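Local coordinates for calcium uptake protein 2, mitochondrial (Homo sapiens, PDB 6LB7) that probably senses calcium through EF-hands and, with its partner MICU1, helps regulate calcium entry through the mitochondrial uniporter, at residues K230-E235 and V294-D299; L239-S244 and E285-I290; L199-K204 and G234-L239. All coordinates share one frame; numbering follows the deposited sequence.

Interaction 1: residues K230-E235 and V294-D299; sequences KLSAGE and VFKIFD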
loop_
_atom_site.group_PDB
_atom_site.type_symbol
_atom_site.label_atom_id
_atom_site.label_comp_id
_atom_site.label_asym_id
_atom_site.label_seq_id
_atom_site.Cartn_x
_atom_site.Cartn_y
_atom_site.Cartn_z
ATOM N N LYS B 230 -24.356 26.424 8.514
ATOM C CA LYS B 230 -24.363 26.326 7.060
ATOM C C LYS B 230 -25.066 25.093 6.523
ATOM O O LYS B 230 -25.258 24.995 5.307
ATOM C CB LYS B 230 -22.935 26.357 6.514
ATOM C CG LYS B 230 -22.156 27.559 6.977
ATOM C CD LYS B 230 -20.702 27.456 6.584
ATOM C CE LYS B 230 -19.952 28.736 6.915
ATOM N NZ LYS B 230 -18.479 28.527 6.760
ATOM N N LEU B 231 -25.452 24.154 7.374
ATOM C CA LEU B 231 -26.114 22.953 6.889
ATOM C C LEU B 231 -27.588 23.268 6.755
ATOM O O LEU B 231 -28.328 23.290 7.743
ATOM C CB LEU B 231 -25.870 21.761 7.807
ATOM C CG LEU B 231 -24.485 21.182 7.588
ATOM C CD1 LEU B 231 -24.374 19.805 8.232
ATOM C CD2 LEU B 231 -24.190 21.121 6.096
ATOM N N SER B 232 -28.002 23.532 5.521
ATOM C CA SER B 232 -29.406 23.737 5.225
ATOM C C SER B 232 -30.225 22.537 5.686
ATOM O O SER B 232 -29.698 21.455 5.972
ATOM C CB SER B 232 -29.596 23.955 3.726
ATOM O OG SER B 232 -28.530 24.738 3.212
ATOM N N ALA B 233 -31.529 22.743 5.773
ATOM C CA ALA B 233 -32.450 21.620 5.908
ATOM C C ALA B 233 -32.795 21.044 4.536
ATOM O O ALA B 233 -33.957 20.789 4.224
ATOM C CB ALA B 233 -33.702 22.055 6.658
ATOM N N GLY B 234 -31.769 20.840 3.703
ATOM C CA GLY B 234 -31.941 20.424 2.321
ATOM C C GLY B 234 -32.431 18.999 2.137
ATOM O O GLY B 234 -33.319 18.537 2.863
ATOM N N GLU B 235 -31.864 18.291 1.160
ATOM C CA GLU B 235 -32.259 16.917 0.875
ATOM C C GLU B 235 -31.600 15.975 1.883
ATOM O O GLU B 235 -30.375 15.807 1.888
ATOM C CB GLU B 235 -31.884 16.548 -0.557
ATOM C CG GLU B 235 -31.729 15.054 -0.817
ATOM C CD GLU B 235 -33.053 14.347 -1.023
ATOM O OE1 GLU B 235 -33.096 13.108 -0.853
ATOM O OE2 GLU B 235 -34.052 15.028 -1.354
ATOM N N VAL B 294 -20.112 17.825 2.898
ATOM C CA VAL B 294 -18.658 17.819 3.064
ATOM C C VAL B 294 -18.085 19.211 2.819
ATOM O O VAL B 294 -17.253 19.703 3.592
ATOM C CB VAL B 294 -18.012 16.779 2.135
ATOM C CG1 VAL B 294 -16.511 17.042 2.023
ATOM C CG2 VAL B 294 -18.276 15.379 2.655
ATOM N N PHE B 295 -18.534 19.875 1.748
ATOM C CA PHE B 295 -17.988 21.191 1.429
ATOM C C PHE B 295 -18.451 22.257 2.418
ATOM O O PHE B 295 -17.668 23.131 2.792
ATOM C CB PHE B 295 -18.331 21.580 -0.010
ATOM C CG PHE B 295 -17.293 21.146 -1.005
ATOM C CD1 PHE B 295 -16.371 22.051 -1.501
ATOM C CD2 PHE B 295 -17.212 19.815 -1.402
ATOM C CE1 PHE B 295 -15.397 21.646 -2.401
ATOM C CE2 PHE B 295 -16.237 19.396 -2.305
ATOM C CZ PHE B 295 -15.330 20.307 -2.800
ATOM N N LYS B 296 -19.705 22.202 2.880
ATOM C CA LYS B 296 -20.113 23.183 3.888
ATOM C C LYS B 296 -19.286 23.044 5.159
ATOM O O LYS B 296 -18.962 24.046 5.810
ATOM C CB LYS B 296 -21.604 23.059 4.211
ATOM C CG LYS B 296 -22.545 23.367 3.050
ATOM C CD LYS B 296 -22.770 24.851 2.867
ATOM C CE LYS B 296 -23.957 25.110 1.939
ATOM N NZ LYS B 296 -25.212 24.504 2.482
ATOM N N ILE B 297 -18.937 21.815 5.543
ATOM C CA ILE B 297 -18.183 21.625 6.788
ATOM C C ILE B 297 -16.710 21.992 6.615
ATOM O O ILE B 297 -16.097 22.591 7.510
ATOM C CB ILE B 297 -18.316 20.175 7.294
ATOM C CG1 ILE B 297 -19.779 19.807 7.607
ATOM C CG2 ILE B 297 -17.436 19.957 8.530
ATOM C CD1 ILE B 297 -19.953 18.303 7.910
ATOM N N PHE B 298 -16.100 21.596 5.495
ATOM C CA PHE B 298 -14.655 21.686 5.343
ATOM C C PHE B 298 -14.215 22.718 4.299
ATOM O O PHE B 298 -13.040 22.742 3.935
ATOM C CB PHE B 298 -14.074 20.305 5.009
ATOM C CG PHE B 298 -14.296 19.266 6.095
ATOM C CD1 PHE B 298 -15.343 18.355 5.997
ATOM C CD2 PHE B 298 -13.450 19.197 7.196
ATOM C CE1 PHE B 298 -15.557 17.397 6.979
ATOM C CE2 PHE B 298 -13.655 18.237 8.190
ATOM C CZ PHE B 298 -14.706 17.335 8.077
ATOM N N ASP B 299 -15.112 23.568 3.802
ATOM C CA ASP B 299 -14.647 24.762 3.084
ATOM C C ASP B 299 -14.390 25.812 4.150
ATOM O O ASP B 299 -15.299 26.506 4.607
ATOM C CB ASP B 299 -15.646 25.241 2.035
ATOM C CG ASP B 299 -15.257 26.603 1.424
ATOM O OD1 ASP B 299 -14.125 27.079 1.644
ATOM O OD2 ASP B 299 -16.081 27.194 0.703
HETATM O O HOH W 1 -18.128 26.474 4.826
HETATM O O HOH W 2 -15.867 29.151 5.342
#
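Lys296, midway along the helical residues of 294-299, carries most of the contact with the loop that follows helix 220-230. Its CB lies 3.7 Å from Leu231 CD2, and these two side chains run past one another in opposite directions. Bends at chi2 (-82°) and chi4 (59°) then curl the Lys296 chain over the end of the other helix, with CD 3.9 Å from Lys230 CB. There Lys296 NZ donates a 2.9 Å hydrogen bond to Lys230 O, almost in line with the carbonyl (C=O...N 169°). A carbonyl at a helix C-terminus is a likely site for a positive charge; the same ammonium also makes a long, weak ion pair with Asp292. Water 1 donates to Lys296 O and Asp299 O and accepts from Lys230 NZ at 2.8 Å. By sequence and topology, helix 288-298 is consistent with the entering helix of an EF-hand, with helix 308-320 as its exit. Ile297 packs on Val227 and on Ala208 of helix 204-211. Asp299 would take the first position of the EF-hand loop, its OD1 bonded to Gly302 N. The extended Lys230 side chain reaches this corner, where NZ also bonds Asn226 and, through a weak bond to water 2, connects to Asp299 O.

Interaction 2: residues L239-S244 and E285-I290; sequences LDEFKS and ELSNNI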
loop_
_atom_site.group_PDB
_atom_site.type_symbol
_atom_site.label_atom_id
_atom_site.label_comp_id
_atom_site.label_asym_id
_atom_site.label_seq_id
_atom_site.Cartn_x
_atom_site.Cartn_y
_atom_site.Cartn_z
ATOM N N LEU B 239 -30.244 5.747 3.351
ATOM C CA LEU B 239 -29.326 4.684 3.745
ATOM C C LEU B 239 -28.362 4.335 2.607
ATOM O O LEU B 239 -27.152 4.170 2.824
ATOM C CB LEU B 239 -30.119 3.454 4.181
ATOM C CG LEU B 239 -29.332 2.231 4.642
ATOM C CD1 LEU B 239 -28.452 2.594 5.840
ATOM C CD2 LEU B 239 -30.302 1.118 5.009
ATOM N N ASP B 240 -28.880 4.209 1.384
ATOM C CA ASP B 240 -28.012 3.861 0.261
ATOM C C ASP B 240 -26.953 4.930 0.025
ATOM O O ASP B 240 -25.798 4.608 -0.265
ATOM C CB ASP B 240 -28.833 3.644 -1.020
ATOM C CG ASP B 240 -29.502 2.274 -1.057
ATOM O OD1 ASP B 240 -29.035 1.378 -0.326
ATOM O OD2 ASP B 240 -30.491 2.096 -1.808
ATOM N N GLU B 241 -27.331 6.207 0.116
ATOM C CA GLU B 241 -26.341 7.266 -0.029
ATOM C C GLU B 241 -25.324 7.214 1.104
ATOM O O GLU B 241 -24.131 7.461 0.890
ATOM C CB GLU B 241 -27.034 8.635 -0.089
ATOM C CG GLU B 241 -27.910 8.802 -1.335
ATOM C CD GLU B 241 -28.816 10.041 -1.304
ATOM O OE1 GLU B 241 -29.109 10.576 -0.205
ATOM O OE2 GLU B 241 -29.250 10.469 -2.393
ATOM N N PHE B 242 -25.776 6.895 2.319
ATOM C CA PHE B 242 -24.847 6.761 3.429
ATOM C C PHE B 242 -23.897 5.600 3.191
ATOM O O PHE B 242 -22.684 5.729 3.404
ATOM C CB PHE B 242 -25.623 6.582 4.738
ATOM C CG PHE B 242 -24.753 6.386 5.938
ATOM C CD1 PHE B 242 -24.715 5.161 6.577
ATOM C CD2 PHE B 242 -23.987 7.440 6.442
ATOM C CE1 PHE B 242 -23.938 4.974 7.694
ATOM C CE2 PHE B 242 -23.194 7.263 7.569
ATOM C CZ PHE B 242 -23.163 6.035 8.198
ATOM N N LYS B 243 -24.426 4.456 2.738
ATOM C CA LYS B 243 -23.577 3.296 2.475
ATOM C C LYS B 243 -22.500 3.618 1.445
ATOM O O LYS B 243 -21.354 3.172 1.580
ATOM C CB LYS B 243 -24.417 2.099 1.995
ATOM C CG LYS B 243 -25.259 1.446 3.072
ATOM C CD LYS B 243 -26.163 0.328 2.501
ATOM C CE LYS B 243 -26.865 -0.391 3.629
ATOM N NZ LYS B 243 -27.735 -1.512 3.192
ATOM N N SER B 244 -22.843 4.397 0.416
ATOM C CA SER B 244 -21.855 4.749 -0.608
ATOM C C SER B 244 -20.716 5.562 -0.017
ATOM O O SER B 244 -19.554 5.350 -0.372
ATOM C CB SER B 244 -22.496 5.539 -1.751
ATOM O OG SER B 244 -23.509 4.757 -2.338
ATOM N N GLU B 285 -19.837 7.455 -7.840
ATOM C CA GLU B 285 -20.172 8.806 -7.433
ATOM C C GLU B 285 -20.659 8.828 -5.988
ATOM O O GLU B 285 -21.022 7.801 -5.400
ATOM C CB GLU B 285 -21.253 9.395 -8.343
ATOM C CG GLU B 285 -20.906 9.466 -9.789
ATOM C CD GLU B 285 -21.772 10.449 -10.564
ATOM O OE1 GLU B 285 -22.806 10.055 -11.048
ATOM O OE2 GLU B 285 -21.418 11.607 -10.683
ATOM N N LEU B 286 -20.624 10.018 -5.406
ATOM C CA LEU B 286 -21.313 10.337 -4.172
ATOM C C LEU B 286 -22.477 11.265 -4.479
ATOM O O LEU B 286 -22.416 12.053 -5.425
ATOM C CB LEU B 286 -20.376 11.018 -3.191
ATOM C CG LEU B 286 -19.221 10.151 -2.714
ATOM C CD1 LEU B 286 -18.397 10.937 -1.726
ATOM C CD2 LEU B 286 -19.744 8.863 -2.100
ATOM N N SER B 287 -23.518 11.193 -3.651
ATOM C CA SER B 287 -24.707 12.012 -3.862
ATOM C C SER B 287 -24.471 13.471 -3.473
ATOM O O SER B 287 -23.632 13.791 -2.620
ATOM C CB SER B 287 -25.880 11.465 -3.056
ATOM O OG SER B 287 -25.561 11.458 -1.666
ATOM N N ASN B 288 -25.281 14.352 -4.084
ATOM C CA ASN B 288 -25.106 15.797 -3.956
ATOM C C ASN B 288 -25.330 16.284 -2.533
ATOM O O ASN B 288 -24.641 17.201 -2.077
ATOM C CB ASN B 288 -26.072 16.521 -4.893
ATOM C CG ASN B 288 -25.720 16.332 -6.347
ATOM O OD1 ASN B 288 -24.550 16.363 -6.720
ATOM N ND2 ASN B 288 -26.734 16.142 -7.182
ATOM N N ASN B 289 -26.327 15.735 -1.831
ATOM C CA ASN B 289 -26.514 16.152 -0.442
ATOM C C ASN B 289 -25.267 15.866 0.399
ATOM O O ASN B 289 -24.915 16.662 1.281
ATOM C CB ASN B 289 -27.774 15.491 0.166
ATOM C CG ASN B 289 -27.842 13.966 -0.059
ATOM O OD1 ASN B 289 -26.869 13.319 -0.468
ATOM N ND2 ASN B 289 -29.017 13.392 0.215
ATOM N N ILE B 290 -24.567 14.761 0.120
ATOM C CA ILE B 290 -23.360 14.439 0.879
ATOM C C ILE B 290 -22.185 15.301 0.426
ATOM O O ILE B 290 -21.445 15.847 1.258
ATOM C CB ILE B 290 -23.037 12.936 0.785
ATOM C CG1 ILE B 290 -23.950 12.138 1.736
ATOM C CG2 ILE B 290 -21.575 12.666 1.213
ATOM C CD1 ILE B 290 -23.814 10.662 1.604
HETATM O O HOH W 3 -23.673 8.901 -1.655
#
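Glu241 and Asn289 meet through one nearly straight hydrogen bond, ND2 of Asn289 to OE1 of Glu241 at 2.8 Å (172°). The bond lies in the amide plane but comes onto OE1 from above the carboxylate, the two planes standing 86° apart. Alongside, the aliphatic part of Glu241 runs over Ser287, with CB and CG each 3.6 Å from Ser287 OG. Ile290 brings CD1 to 3.3 Å from Glu241 O, and Leu286 CD2 reaches Ser244 O at 3.9 Å. Water 3 joins the backbones, donating to Glu241 O and accepting from Ser287 N. One shell out, Ser287 OG donates a 2.6 Å bond to Asn289 OD1 in the carbonyl plane, which, with a weak bond from Ile290 N, probably fixes the amide's rotation and leaves ND2 facing the carboxylate. A chi1 of 49° sets the Asn289 amide back over the start of its own helix, and ND2 gives a further bond to Glu235 O. Ile290 continues into a core with Phe245, Phe207 and Ile237. The arrangement joins helix 239-249, probably the exiting helix of a degenerate EF-hand, to helix 288-298, the likely entering helix of a later one.

Interaction 3: residues L199-K204 and G234-L239; sequences LSFMRK and GESISL
Two loops that look like EF-hand loops pair here through a single antiparallel bridge, as in the two hands of an EF-hand lobe. One leads from helix 173-196 into helix 204-211, the other from helix 220-230 into helix 239-249, and no calcium is seen in either, consistent with degenerate hands. Met202 and Ile237 form the hydrogen-bonded pair: Ile237 N donates to Met202 O at 2.7 Å (179°), and Met202 N returns a 2.8 Å bond to Ile237 O. Met202 CB lies 4.1 Å from Ile237 CB. Beyond this, Met202 packs on Phe192, Phe195 and Phe207, while Ile237 packs on Phe207 and Ile290, putting both in the hydrophobic core between the helices. Next to the bridge Ser236 sets its CB 3.4 Å from Met202 O and its OG against Phe201 CB. Chi1 of -67° puts CG of Phe201 opposite its carbonyl carbon and lays the ring along 234-239, with Ile237 O at the edge and Ser238 CA oblique to the ring near Phe201 CD1. Ser238 OG caps helix 239-249 by accepting from Glu241 N. At the far end the extended Lys204 chain crosses Ile237 at about a right angle, its CG 4.1 Å from Ile237 CD1, and carries NZ to a salt bridge with Asp292. On the Phe201 side water 4 spans the loops, 3.0 Å from Ser200 O and 2.9 Å from Leu239 N.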
loop_
_atom_site.group_PDB
_atom_site.type_symbol
_atom_site.label_atom_id
_atom_site.label_comp_id
_atom_site.label_asym_id
_atom_site.label_seq_id
_atom_site.Cartn_x
_atom_site.Cartn_y
_atom_site.Cartn_z
ATOM N N LEU B 199 -35.131 7.807 12.493
ATOM C CA LEU B 199 -35.876 8.305 11.349
ATOM C C LEU B 199 -35.400 7.602 10.072
ATOM O O LEU B 199 -34.311 7.036 10.019
ATOM C CB LEU B 199 -35.722 9.823 11.206
ATOM C CG LEU B 199 -36.489 10.767 12.162
ATOM C CD1 LEU B 199 -37.994 10.646 11.980
ATOM C CD2 LEU B 199 -36.093 10.550 13.630
ATOM N N SER B 200 -36.244 7.624 9.043
ATOM C CA SER B 200 -35.919 6.882 7.820
ATOM C C SER B 200 -34.763 7.522 7.067
ATOM O O SER B 200 -34.036 6.836 6.346
ATOM C CB SER B 200 -37.129 6.813 6.887
ATOM O OG SER B 200 -38.247 6.228 7.518
ATOM N N PHE B 201 -34.605 8.830 7.192
ATOM C CA PHE B 201 -33.553 9.545 6.487
ATOM C C PHE B 201 -32.683 10.244 7.508
ATOM O O PHE B 201 -33.141 10.588 8.599
ATOM C CB PHE B 201 -34.131 10.549 5.463
ATOM C CG PHE B 201 -34.843 9.871 4.324
ATOM C CD1 PHE B 201 -34.154 9.541 3.154
ATOM C CD2 PHE B 201 -36.178 9.511 4.438
ATOM C CE1 PHE B 201 -34.790 8.894 2.113
ATOM C CE2 PHE B 201 -36.823 8.849 3.394
ATOM C CZ PHE B 201 -36.126 8.541 2.234
ATOM N N MET B 202 -31.402 10.375 7.158
ATOM C CA MET B 202 -30.415 11.079 7.960
ATOM C C MET B 202 -30.482 12.545 7.577
ATOM O O MET B 202 -30.339 12.879 6.398
ATOM C CB MET B 202 -29.021 10.521 7.669
ATOM C CG MET B 202 -28.051 10.438 8.795
ATOM S SD MET B 202 -26.571 9.611 8.134
ATOM C CE MET B 202 -26.160 8.545 9.502
ATOM N N ARG B 203 -30.720 13.424 8.544
ATOM C CA ARG B 203 -30.553 14.828 8.208
ATOM C C ARG B 203 -29.084 15.108 7.915
ATOM O O ARG B 203 -28.196 14.373 8.354
ATOM C CB ARG B 203 -31.070 15.729 9.322
ATOM C CG ARG B 203 -32.525 15.426 9.664
ATOM C CD ARG B 203 -32.961 16.297 10.824
ATOM N NE ARG B 203 -31.923 16.260 11.823
ATOM C CZ ARG B 203 -31.892 17.038 12.888
ATOM N NH1 ARG B 203 -32.866 17.926 13.098
ATOM N NH2 ARG B 203 -30.875 16.933 13.737
ATOM N N LYS B 204 -28.835 16.166 7.135
ATOM C CA LYS B 204 -27.452 16.531 6.853
ATOM C C LYS B 204 -26.659 16.719 8.133
ATOM O O LYS B 204 -25.499 16.312 8.208
ATOM C CB LYS B 204 -27.392 17.787 5.990
ATOM C CG LYS B 204 -27.673 17.502 4.520
ATOM C CD LYS B 204 -27.773 18.811 3.737
ATOM C CE LYS B 204 -27.900 18.576 2.249
ATOM N NZ LYS B 204 -27.997 19.901 1.502
ATOM N N GLY B 234 -31.769 20.840 3.703
ATOM C CA GLY B 234 -31.941 20.424 2.321
ATOM C C GLY B 234 -32.431 18.999 2.137
ATOM O O GLY B 234 -33.319 18.537 2.863
ATOM N N GLU B 235 -31.864 18.291 1.160
ATOM C CA GLU B 235 -32.259 16.917 0.875
ATOM C C GLU B 235 -31.600 15.975 1.883
ATOM O O GLU B 235 -30.375 15.807 1.888
ATOM C CB GLU B 235 -31.884 16.548 -0.557
ATOM C CG GLU B 235 -31.729 15.054 -0.817
ATOM C CD GLU B 235 -33.053 14.347 -1.023
ATOM O OE1 GLU B 235 -33.096 13.108 -0.853
ATOM O OE2 GLU B 235 -34.052 15.028 -1.354
ATOM N N SER B 236 -32.416 15.344 2.722
ATOM C CA SER B 236 -31.904 14.395 3.693
ATOM C C SER B 236 -31.287 13.183 2.983
ATOM O O SER B 236 -31.540 12.922 1.805
ATOM C CB SER B 236 -33.029 13.980 4.627
ATOM O OG SER B 236 -34.056 13.350 3.887
ATOM N N ILE B 237 -30.455 12.445 3.718
ATOM C CA ILE B 237 -29.588 11.417 3.157
ATOM C C ILE B 237 -30.222 10.049 3.373
ATOM O O ILE B 237 -30.641 9.718 4.492
ATOM C CB ILE B 237 -28.191 11.485 3.800
ATOM C CG1 ILE B 237 -27.482 12.779 3.374
ATOM C CG2 ILE B 237 -27.385 10.234 3.486
ATOM C CD1 ILE B 237 -26.740 13.465 4.496
ATOM N N SER B 238 -30.278 9.248 2.316
ATOM C CA SER B 238 -30.814 7.898 2.417
ATOM C C SER B 238 -29.764 6.915 2.934
ATOM O O SER B 238 -28.551 7.172 2.920
ATOM C CB SER B 238 -31.321 7.409 1.055
ATOM O OG SER B 238 -30.234 7.125 0.179
ATOM N N LEU B 239 -30.244 5.747 3.351
ATOM C CA LEU B 239 -29.326 4.684 3.745
ATOM C C LEU B 239 -28.362 4.335 2.607
ATOM O O LEU B 239 -27.152 4.170 2.824
ATOM C CB LEU B 239 -30.119 3.454 4.181
ATOM C CG LEU B 239 -29.332 2.231 4.642
ATOM C CD1 LEU B 239 -28.452 2.594 5.840
ATOM C CD2 LEU B 239 -30.302 1.118 5.009
HETATM O O HOH W 4 -33.072 5.650 3.781
#

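Interaction 3 joins two loops to each other, whereas interactions 1 and 2 both bring helix 288-298 against the second of those hands, at its entering and exiting ends. Interaction 1 is a surface contact built from lysine ammonium groups, backbone carbonyls and water, with a little Leu231 packing; interactions 2 and 3 are partly buried. Interaction 2 relies on side-chain amide and carboxylate chemistry beside apolar contacts, interaction 3 on paired backbone bonds. Asn289 connects interaction 2 to the loop 234-239 of interaction 3, and interactions 1 and 3 share the loop residues Gly234 and Glu235. Leu231 CD1 also packs 3.7 Å from Lys204 O, joining interactions 1 and 3.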